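Local atomic coordinates of aldehyde dehydrogenase (Staphylococcus aureus, PDB entry 6K10), a protein that oxidises the carotenoid aldehyde 4,4'-diaponeurosporen-4-al to 4,4'-diaponeurosporenoic acid with NAD+, a step in the synthesis of the protective pigment staphyloxanthin. Residues Y190-G195 with D429-E434; V214-G219 with S417-Y422. The protein carries 1 engineered substitution. One frame throughout, in Å; residues are numbered along the deposited sequence.

Contact 1: Y190-G195 with D429-E434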
loop_
_atom_site.group_PDB
_atom_site.type_symbol
_atom_site.label_atom_id
_atom_site.label_comp_id
_atom_site.label_asym_id
_atom_site.label_seq_id
_atom_site.Cartn_x
_atom_site.Cartn_y
_atom_site.Cartn_z
ATOM N N TYR A 190 5.484 0.802 -11.000
ATOM C CA TYR A 190 5.618 1.184 -9.603
ATOM C C TYR A 190 6.677 2.272 -9.505
ATOM O O TYR A 190 7.639 2.285 -10.278
ATOM C CB TYR A 190 5.995 -0.013 -8.719
ATOM C CG TYR A 190 5.602 0.161 -7.274
ATOM C CD1 TYR A 190 6.424 0.844 -6.388
ATOM C CD2 TYR A 190 4.404 -0.352 -6.794
ATOM C CE1 TYR A 190 6.064 1.012 -5.063
ATOM C CE2 TYR A 190 4.036 -0.192 -5.473
ATOM C CZ TYR A 190 4.867 0.489 -4.612
ATOM O OH TYR A 190 4.492 0.645 -3.297
ATOM N N VAL A 191 6.493 3.188 -8.556
ATOM C CA VAL A 191 7.456 4.252 -8.299
ATOM C C VAL A 191 7.835 4.224 -6.825
ATOM O O VAL A 191 6.959 4.271 -5.956
ATOM C CB VAL A 191 6.898 5.636 -8.686
ATOM C CG1 VAL A 191 7.856 6.726 -8.249
ATOM C CG2 VAL A 191 6.660 5.708 -10.187
ATOM N N PHE A 192 9.133 4.144 -6.546
ATOM C CA PHE A 192 9.670 4.161 -5.189
ATOM C C PHE A 192 10.521 5.413 -5.040
ATOM O O PHE A 192 11.477 5.598 -5.795
ATOM C CB PHE A 192 10.491 2.893 -4.903
ATOM C CG PHE A 192 10.924 2.755 -3.463
ATOM C CD1 PHE A 192 11.922 3.565 -2.934
ATOM C CD2 PHE A 192 10.331 1.817 -2.639
ATOM C CE1 PHE A 192 12.313 3.441 -1.617
ATOM C CE2 PHE A 192 10.723 1.689 -1.317
ATOM C CZ PHE A 192 11.715 2.502 -0.808
ATOM N N PHE A 193 10.176 6.261 -4.069
ATOM C CA PHE A 193 10.819 7.558 -3.900
ATOM C C PHE A 193 11.218 7.783 -2.449
ATOM O O PHE A 193 10.400 7.604 -1.543
ATOM C CB PHE A 193 9.901 8.692 -4.370
ATOM C CG PHE A 193 10.373 10.054 -3.946
ATOM C CD1 PHE A 193 11.285 10.751 -4.714
ATOM C CD2 PHE A 193 9.905 10.640 -2.778
ATOM C CE1 PHE A 193 11.730 11.994 -4.328
ATOM C CE2 PHE A 193 10.350 11.881 -2.386
ATOM C CZ PHE A 193 11.258 12.566 -3.164
ATOM N N THR A 194 12.470 8.193 -2.239
ATOM C CA THR A 194 12.949 8.706 -0.963
ATOM C C THR A 194 13.508 10.098 -1.202
ATOM O O THR A 194 14.342 10.285 -2.093
ATOM C CB THR A 194 14.035 7.807 -0.353
ATOM O OG1 THR A 194 13.523 6.481 -0.182
ATOM C CG2 THR A 194 14.487 8.337 1.006
ATOM N N GLY A 195 13.040 11.066 -0.424
ATOM C CA GLY A 195 13.548 12.423 -0.558
ATOM C C GLY A 195 12.687 13.432 0.172
ATOM O O GLY A 195 12.023 13.104 1.164
ATOM N N ASP A 429 7.763 -7.216 -0.605
ATOM C CA ASP A 429 6.322 -6.971 -0.640
ATOM C C ASP A 429 5.982 -5.710 -1.427
ATOM O O ASP A 429 5.004 -5.684 -2.186
ATOM C CB ASP A 429 5.773 -6.850 0.784
ATOM C CG ASP A 429 5.894 -8.137 1.577
ATOM O OD1 ASP A 429 6.119 -9.209 0.974
ATOM O OD2 ASP A 429 5.767 -8.081 2.822
ATOM N N THR A 430 6.781 -4.651 -1.254
ATOM C CA THR A 430 6.474 -3.368 -1.881
ATOM C C THR A 430 6.416 -3.487 -3.401
ATOM O O THR A 430 5.554 -2.876 -4.044
ATOM C CB THR A 430 7.507 -2.322 -1.449
ATOM O OG1 THR A 430 7.305 -2.003 -0.069
ATOM C CG2 THR A 430 7.389 -1.048 -2.278
ATOM N N PHE A 431 7.304 -4.288 -3.992
ATOM C CA PHE A 431 7.351 -4.476 -5.437
ATOM C C PHE A 431 6.639 -5.748 -5.883
ATOM O O PHE A 431 6.920 -6.258 -6.974
ATOM C CB PHE A 431 8.805 -4.474 -5.916
ATOM C CG PHE A 431 9.516 -3.172 -5.664
ATOM C CD1 PHE A 431 9.327 -2.095 -6.510
ATOM C CD2 PHE A 431 10.373 -3.028 -4.587
ATOM C CE1 PHE A 431 9.975 -0.896 -6.287
ATOM C CE2 PHE A 431 11.026 -1.830 -4.360
ATOM C CZ PHE A 431 10.826 -0.761 -5.212
ATOM N N THR A 432 5.715 -6.258 -5.071
ATOM C CA THR A 432 4.991 -7.487 -5.359
ATOM C C THR A 432 3.497 -7.209 -5.351
ATOM O O THR A 432 2.989 -6.565 -4.428
ATOM C CB THR A 432 5.326 -8.570 -4.327
ATOM O OG1 THR A 432 6.684 -8.996 -4.501
ATOM C CG2 THR A 432 4.392 -9.771 -4.465
ATOM N N HIS A 433 2.798 -7.679 -6.378
ATOM C CA HIS A 433 1.349 -7.763 -6.317
ATOM C C HIS A 433 0.959 -9.152 -5.842
ATOM O O HIS A 433 1.382 -10.156 -6.426
ATOM C CB HIS A 433 0.695 -7.490 -7.667
ATOM C CG HIS A 433 -0.767 -7.807 -7.678
ATOM N ND1 HIS A 433 -1.339 -8.672 -8.585
ATOM C CD2 HIS A 433 -1.766 -7.402 -6.860
ATOM C CE1 HIS A 433 -2.634 -8.773 -8.335
ATOM N NE2 HIS A 433 -2.918 -8.011 -7.294
ATOM N N GLU A 434 0.160 -9.210 -4.785
ATOM C CA GLU A 434 -0.346 -10.477 -4.277
ATOM C C GLU A 434 -1.650 -10.798 -4.994
ATOM O O GLU A 434 -2.625 -10.045 -4.892
ATOM C CB GLU A 434 -0.532 -10.412 -2.763
ATOM C CG GLU A 434 0.800 -10.419 -2.025
ATOM C CD GLU A 434 0.652 -10.649 -0.539
ATOM O OE1 GLU A 434 -0.441 -10.379 -0.003
ATOM O OE2 GLU A 434 1.632 -11.101 0.091
#
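Tyr190 and Phe192, two residues apart on one strand and pointing to the same side of it, meet Thr430 and Phe431 where helix 425-430 ends. The evidence for an aromatic cluster lies in the ring geometry. Tyr190 and Phe431 have centroids 5.5 Å apart and planes inclined at 61°, an oblique pairing in which Tyr190 CD1 comes within 4.0 Å of Phe431 CE1. Phe192 and Phe431 are closer to parallel, at 27°, yet slid so far past one another that they hardly overlap; they touch through Phe431 CZ, 3.7 Å from Phe192 CD2 and about as near to Phe192 CB. Phe431 CZ thus meets both the ring and the methylene of Phe192, while CE1 lies between Tyr190 CD1 and Phe192 CB. Both strand residues hold CG trans to the backbone N, which carries their rings out from the strand to the helix end.

Thr430 engages the tyrosine twice. Its carbonyl O sits over one face of the ring, off-centre and 3.4 Å from Tyr190 CE2, and its methyl CG2 approaches the phenol end, 3.5 Å from Tyr190 OH. The same CG2 lies near the plane of the Phe192 ring, at its edge. Between these segments the contact is therefore van der Waals in kind; the polar ends are held elsewhere, Tyr190 OH by Thr215 OG1 and Thr430 OG1 by Tyr426 O.

The Phe192 side chain is about 4 Å from that of Glu217, a predicted active-site residue, so the cluster backs that region. It is buried where strand 190-194 meets the turn between helix 425-430 and strand 432-439. Helix 126-138 packs on Phe192 through Pro131 and on Phe431 through Ala135 and Ala138, while Val115 of strand 104-118 touches both Tyr190 and Phe431.

Contact 2: V214-G219 with S417-Y422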
loop_
_atom_site.group_PDB
_atom_site.type_symbol
_atom_site.label_atom_id
_atom_site.label_comp_id
_atom_site.label_asym_id
_atom_site.label_seq_id
_atom_site.Cartn_x
_atom_site.Cartn_y
_atom_site.Cartn_z
ATOM N N VAL A 214 2.645 4.010 -5.664
ATOM C CA VAL A 214 3.910 4.558 -5.196
ATOM C C VAL A 214 4.192 4.133 -3.764
ATOM O O VAL A 214 3.299 3.762 -3.000
ATOM C CB VAL A 214 3.956 6.101 -5.252
ATOM C CG1 VAL A 214 3.555 6.620 -6.621
ATOM C CG2 VAL A 214 3.092 6.681 -4.151
ATOM N N THR A 215 5.472 4.205 -3.416
ATOM C CA THR A 215 5.929 4.283 -2.039
ATOM C C THR A 215 6.729 5.569 -1.898
ATOM O O THR A 215 7.623 5.838 -2.706
ATOM C CB THR A 215 6.780 3.069 -1.656
ATOM O OG1 THR A 215 5.929 1.931 -1.470
ATOM C CG2 THR A 215 7.544 3.337 -0.369
ATOM N N LEU A 216 6.390 6.372 -0.894
ATOM C CA LEU A 216 7.048 7.650 -0.653
ATOM C C LEU A 216 7.661 7.645 0.739
ATOM O O LEU A 216 6.950 7.462 1.733
ATOM C CB LEU A 216 6.063 8.813 -0.798
ATOM C CG LEU A 216 5.211 8.888 -2.066
ATOM C CD1 LEU A 216 4.193 10.011 -1.938
ATOM C CD2 LEU A 216 6.066 9.068 -3.317
ATOM N N GLU A 217 8.975 7.841 0.806
ATOM C CA GLU A 217 9.711 7.999 2.057
ATOM C C GLU A 217 10.129 9.459 2.138
ATOM O O GLU A 217 11.052 9.876 1.433
ATOM C CB GLU A 217 10.932 7.073 2.099
ATOM C CG GLU A 217 10.609 5.589 2.056
ATOM C CD GLU A 217 10.294 5.000 3.420
ATOM O OE1 GLU A 217 10.506 5.694 4.435
ATOM O OE2 GLU A 217 9.828 3.840 3.482
ATOM N N MET A 218 9.442 10.237 2.968
ATOM C CA MET A 218 9.723 11.668 2.973
ATOM C C MET A 218 10.254 12.136 4.328
ATOM O O MET A 218 11.095 11.453 4.927
ATOM C CB MET A 218 8.479 12.442 2.530
ATOM C CG MET A 218 8.133 12.141 1.062
ATOM S SD MET A 218 6.583 12.771 0.390
ATOM C CE MET A 218 5.371 12.012 1.462
ATOM N N GLY A 219 9.806 13.295 4.808
ATOM C CA GLY A 219 10.520 13.972 5.867
ATOM C C GLY A 219 9.598 14.517 6.947
ATOM O O GLY A 219 8.503 14.006 7.195
ATOM N N SER A 417 5.093 12.392 6.397
ATOM C CA SER A 417 6.393 11.736 6.329
ATOM C C SER A 417 6.427 10.580 5.337
ATOM O O SER A 417 7.504 10.023 5.104
ATOM C CB SER A 417 6.817 11.238 7.714
ATOM O OG SER A 417 5.875 10.334 8.261
ATOM N N GLY A 418 5.292 10.207 4.750
ATOM C CA GLY A 418 5.318 9.225 3.687
ATOM C C GLY A 418 4.232 8.172 3.721
ATOM O O GLY A 418 3.379 8.162 4.614
ATOM N N MET A 419 4.257 7.282 2.730
ATOM C CA MET A 419 3.329 6.167 2.620
ATOM C C MET A 419 4.077 4.978 2.037
ATOM O O MET A 419 4.932 5.142 1.163
ATOM C CB MET A 419 2.116 6.523 1.745
ATOM C CG MET A 419 2.476 6.936 0.331
ATOM S SD MET A 419 1.045 7.416 -0.651
ATOM C CE MET A 419 0.652 9.001 0.085
ATOM N N GLY A 420 3.765 3.786 2.528
ATOM C CA GLY A 420 4.495 2.593 2.157
ATOM C C GLY A 420 5.665 2.335 3.091
ATOM O O GLY A 420 5.973 3.119 3.988
ATOM N N ARG A 421 6.335 1.204 2.863
ATOM C CA ARG A 421 7.384 0.750 3.769
ATOM C C ARG A 421 8.272 -0.262 3.063
ATOM O O ARG A 421 7.894 -0.831 2.041
ATOM C CB ARG A 421 6.779 0.143 5.036
ATOM C CG ARG A 421 6.184 -1.240 4.812
ATOM C CD ARG A 421 4.678 -1.246 4.979
ATOM N NE ARG A 421 4.122 -2.593 4.868
ATOM C CZ ARG A 421 3.500 -3.218 5.862
ATOM N NH1 ARG A 421 3.022 -4.443 5.687
ATOM N NH2 ARG A 421 3.363 -2.615 7.036
ATOM N N TYR A 422 9.462 -0.480 3.620
ATOM C CA TYR A 422 10.389 -1.470 3.068
ATOM C C TYR A 422 11.367 -1.901 4.158
ATOM O O TYR A 422 11.121 -1.680 5.347
ATOM C CB TYR A 422 11.090 -0.941 1.806
ATOM C CG TYR A 422 12.120 0.157 2.002
ATOM C CD1 TYR A 422 11.773 1.386 2.552
ATOM C CD2 TYR A 422 13.441 -0.022 1.599
ATOM C CE1 TYR A 422 12.711 2.396 2.712
ATOM C CE2 TYR A 422 14.387 0.981 1.756
ATOM C CZ TYR A 422 14.018 2.187 2.313
ATOM O OH TYR A 422 14.956 3.184 2.469
HETATM O O HOH W 1 7.251 5.656 3.906
#
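Leu216 and Met419 exchange two backbone hydrogen bonds, the signature of an antiparallel hydrogen-bonded pair, and so add strand 418-419 to the edge of strand 214-217 in the aldehyde dehydrogenase fold. Leu216 N donates to Met419 O at 2.8 Å, and Met419 N returns a bond to Leu216 O at 2.9 Å. Glu217 and Gly418 form the adjoining non-hydrogen-bonded pair. Beyond it, Met218 N donates to Ser417 O, but with the donor 46° out of the carbonyl plane, consistent with the pairing losing its regularity where strand 214-217 gives way to loop. A water donates to both Leu216 O and Gly420 O; Leu216 O thus accepts from the water as well as from Met419 N.

The Gly418 backbone angles call for glycine, and its CA lies only 3.1 Å from Leu216 O. Leu216 and Met419 run side by side on one face of the sheet, CG to CG 4.1 Å; Met419 SD, placed by chi1 and an extended chi2, meets Val214 CG2. Leu211 of the second subunit packs on Met419, bringing this edge to the dimer interface. Arg421 reaches the same neighbour, its NH2 forming a salt bridge with Glu434 of the second subunit.

Glu217, predicted to be an active-site residue, projects from the other face. Its chain bends at chi2 (-85°), carrying the carboxylate to Tyr422. The planes of carboxylate and ring stand 67° apart, and Glu217 OE2 lies in the ring plane at its edge, 3.3 Å from Tyr422 CD1.

In the fold
Followed from the N terminus, the chain lays down strand 190-194, passes through helix 197-209 and returns as the parallel neighbour 214-217, a beta-alpha-beta crossover. It then leaves for the second sheet before coming back at 417-422, where contact 2 closes a loop of 197 intervening residues. Helix 425-430 follows, and contact 1 closes the longer loop, of 233 residues, that encloses the first. The two share one sheet and touch directly: Phe193 O lies 2.8 Å from Glu217 N, a probable hydrogen bond between the neighbouring strands. Together they anchor the returning chain to adjacent strands, and both reach the second subunit.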